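Local coordinates for solute Binding Protein, BlMnBP1 in complex with mannotriose (Bifidobacterium, PDB 6FUV) that binds manno-oligosaccharides such as mannotriose as the extracellular solute-binding component of an ABC transporter, probably delivering them for uptake, at residues A[109-114]-A[328-333]. Sequence-based numbering, arbitrary orientation.
Sequences DKEIKL and MTEKSG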
loop_
_atom_site.group_PDB
_atom_site.type_symbol
_atom_site.label_atom_id
_atom_site.label_comp_id
_atom_site.label_asym_id
_atom_site.label_seq_id
_atom_site.Cartn_x
_atom_site.Cartn_y
_atom_site.Cartn_z
ATOM N N ASP A 109 -10.318 16.124 -8.645
ATOM C CA ASP A 109 -9.495 16.668 -7.564
ATOM C C ASP A 109 -10.293 17.510 -6.573
ATOM O O ASP A 109 -9.870 17.666 -5.423
ATOM C CB ASP A 109 -8.356 17.463 -8.191
ATOM C CG ASP A 109 -7.465 18.142 -7.162
ATOM O OD1 ASP A 109 -6.912 17.472 -6.256
ATOM O OD2 ASP A 109 -7.306 19.365 -7.276
ATOM N N LYS A 110 -11.463 17.985 -6.964
ATOM C CA LYS A 110 -12.393 18.628 -6.046
ATOM C C LYS A 110 -13.242 17.635 -5.260
ATOM O O LYS A 110 -13.898 18.018 -4.283
ATOM C CB LYS A 110 -13.310 19.542 -6.841
ATOM C CG LYS A 110 -12.592 20.585 -7.655
ATOM C CD LYS A 110 -13.469 21.025 -8.786
ATOM C CE LYS A 110 -12.834 22.100 -9.625
ATOM N NZ LYS A 110 -13.996 22.769 -10.414
ATOM N N GLU A 111 -13.237 16.369 -5.661
ATOM C CA GLU A 111 -14.067 15.329 -5.077
ATOM C C GLU A 111 -13.296 14.368 -4.208
ATOM O O GLU A 111 -13.789 13.995 -3.170
ATOM C CB GLU A 111 -14.769 14.527 -6.174
ATOM C CG GLU A 111 -15.792 15.298 -6.989
ATOM C CD GLU A 111 -17.215 14.917 -6.606
ATOM O OE1 GLU A 111 -17.826 14.071 -7.277
ATOM O OE2 GLU A 111 -17.708 15.429 -5.594
ATOM N N ILE A 112 -12.103 13.937 -4.617
ATOM C CA ILE A 112 -11.346 12.943 -3.870
ATOM C C ILE A 112 -9.914 13.404 -3.651
ATOM O O ILE A 112 -9.374 14.201 -4.405
ATOM C CB ILE A 112 -11.365 11.551 -4.586
ATOM C CG1 ILE A 112 -10.801 11.664 -6.017
ATOM C CG2 ILE A 112 -12.747 11.039 -4.615
ATOM C CD1 ILE A 112 -10.392 10.323 -6.623
ATOM N N LYS A 113 -9.290 12.867 -2.622
ATOM C CA LYS A 113 -7.842 12.895 -2.509
ATOM C C LYS A 113 -7.174 12.047 -3.600
ATOM O O LYS A 113 -7.726 11.091 -4.115
ATOM C CB LYS A 113 -7.443 12.382 -1.129
ATOM C CG LYS A 113 -7.937 13.213 0.088
ATOM C CD LYS A 113 -7.344 12.732 1.387
ATOM C CE LYS A 113 -7.938 13.419 2.633
ATOM N NZ LYS A 113 -9.390 13.325 2.697
ATOM N N LEU A 114 -5.975 12.432 -3.970
ATOM C CA LEU A 114 -5.124 11.602 -4.811
ATOM C C LEU A 114 -5.706 11.389 -6.198
ATOM O O LEU A 114 -5.519 10.346 -6.802
ATOM C CB LEU A 114 -4.862 10.278 -4.102
ATOM C CG LEU A 114 -4.223 10.360 -2.732
ATOM C CD1 LEU A 114 -4.238 9.002 -2.022
ATOM C CD2 LEU A 114 -2.847 10.861 -2.855
ATOM N N MET A 328 -18.863 3.808 -2.118
ATOM C CA MET A 328 -17.779 3.404 -1.236
ATOM C C MET A 328 -17.028 4.635 -0.752
ATOM O O MET A 328 -16.621 4.710 0.402
ATOM C CB MET A 328 -16.832 2.433 -1.944
ATOM C CG MET A 328 -17.421 1.019 -2.176
ATOM S SD MET A 328 -17.494 0.133 -0.626
ATOM C CE MET A 328 -15.724 0.044 -0.246
ATOM N N THR A 329 -16.818 5.605 -1.619
ATOM C CA THR A 329 -15.968 6.726 -1.224
ATOM C C THR A 329 -16.703 7.617 -0.247
ATOM O O THR A 329 -16.173 7.947 0.818
ATOM C CB THR A 329 -15.536 7.524 -2.453
ATOM O OG1 THR A 329 -14.827 6.676 -3.334
ATOM C CG2 THR A 329 -14.594 8.724 -2.095
ATOM N N GLU A 330 -17.946 7.998 -0.568
ATOM C CA GLU A 330 -18.640 9.007 0.208
ATOM C C GLU A 330 -19.462 8.464 1.348
ATOM O O GLU A 330 -19.814 9.258 2.220
ATOM C CB GLU A 330 -19.561 9.840 -0.694
ATOM C CG GLU A 330 -18.772 10.689 -1.742
ATOM C CD GLU A 330 -19.591 11.763 -2.365
ATOM O OE1 GLU A 330 -20.791 11.817 -2.062
ATOM O OE2 GLU A 330 -19.047 12.580 -3.147
ATOM N N LYS A 331 -19.788 7.164 1.357
ATOM C CA LYS A 331 -20.815 6.684 2.268
ATOM C C LYS A 331 -20.439 5.483 3.120
ATOM O O LYS A 331 -20.950 5.309 4.224
ATOM C CB LYS A 331 -22.074 6.307 1.494
ATOM C CG LYS A 331 -22.721 7.447 0.720
ATOM C CD LYS A 331 -23.162 8.526 1.669
ATOM C CE LYS A 331 -24.369 9.271 1.104
ATOM N NZ LYS A 331 -24.986 10.148 2.110
ATOM N N SER A 332 -19.568 4.630 2.635
ATOM C CA SER A 332 -19.458 3.318 3.258
ATOM C C SER A 332 -18.795 3.351 4.627
ATOM O O SER A 332 -19.017 2.466 5.456
ATOM C CB SER A 332 -18.673 2.386 2.350
ATOM O OG SER A 332 -17.272 2.608 2.422
ATOM N N GLY A 333 -17.952 4.330 4.883
ATOM C CA GLY A 333 -17.150 4.300 6.087
ATOM C C GLY A 333 -16.025 3.303 6.083
ATOM O O GLY A 333 -15.396 3.089 7.104
HETATM O O HOH W 1 -16.173 12.133 -3.670
#
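Ile112 lays its CG2 methyl against the CG2 methyl of Thr329, and this is the one apolar touch between the loop 109-114 and the end of helix 315-330. The two methyl carbons are 3.9 Å apart, and the side chains cross at about a right angle. On Thr329 the methyl stands anti to the backbone N, which aims it at the loop. The same torsion (chi1 -59°) leaves OG1 turned back to its own helix, where it bonds to the carbonyl O of Val325. Tyr8 and Val127 touch both Ile112 and Thr329, and Ile343 also packs on Ile112.

The second meeting is polar. Glu111 and Glu330 bring their carboxylates together, OE2 to OE2, at 4.0 Å. The two planes are turned 86° against each other. The bend of Glu111 at chi2 (-105°) swings its carboxylate over to that of Glu330. Two like charges this close would probably repel. Lys326, one helical turn before Glu330, forms a salt bridge with OE1 of Glu111 and should offset part of that cost.

The contact lies in one lobe of a periplasmic-binding-protein fold. Here the loop between helix 105-108 and strand 119-120 passes the C-terminal end of helix 315-330. Strand 123-132, which supplies Val127, belongs to the large mixed sheet. Just past the helix end, OG of Ser332 bonds to both the carbonyl O of Met328 and the backbone N of Tyr334.

A water bridges the segments. It donates to the backbone O of Glu111 at 3.1 Å and to OE2 of Glu330 at 3.0 Å. Glu111, Glu330 and Lys110 also line a pocket with a bound polyethylene glycol, probably from the crystallisation liquor.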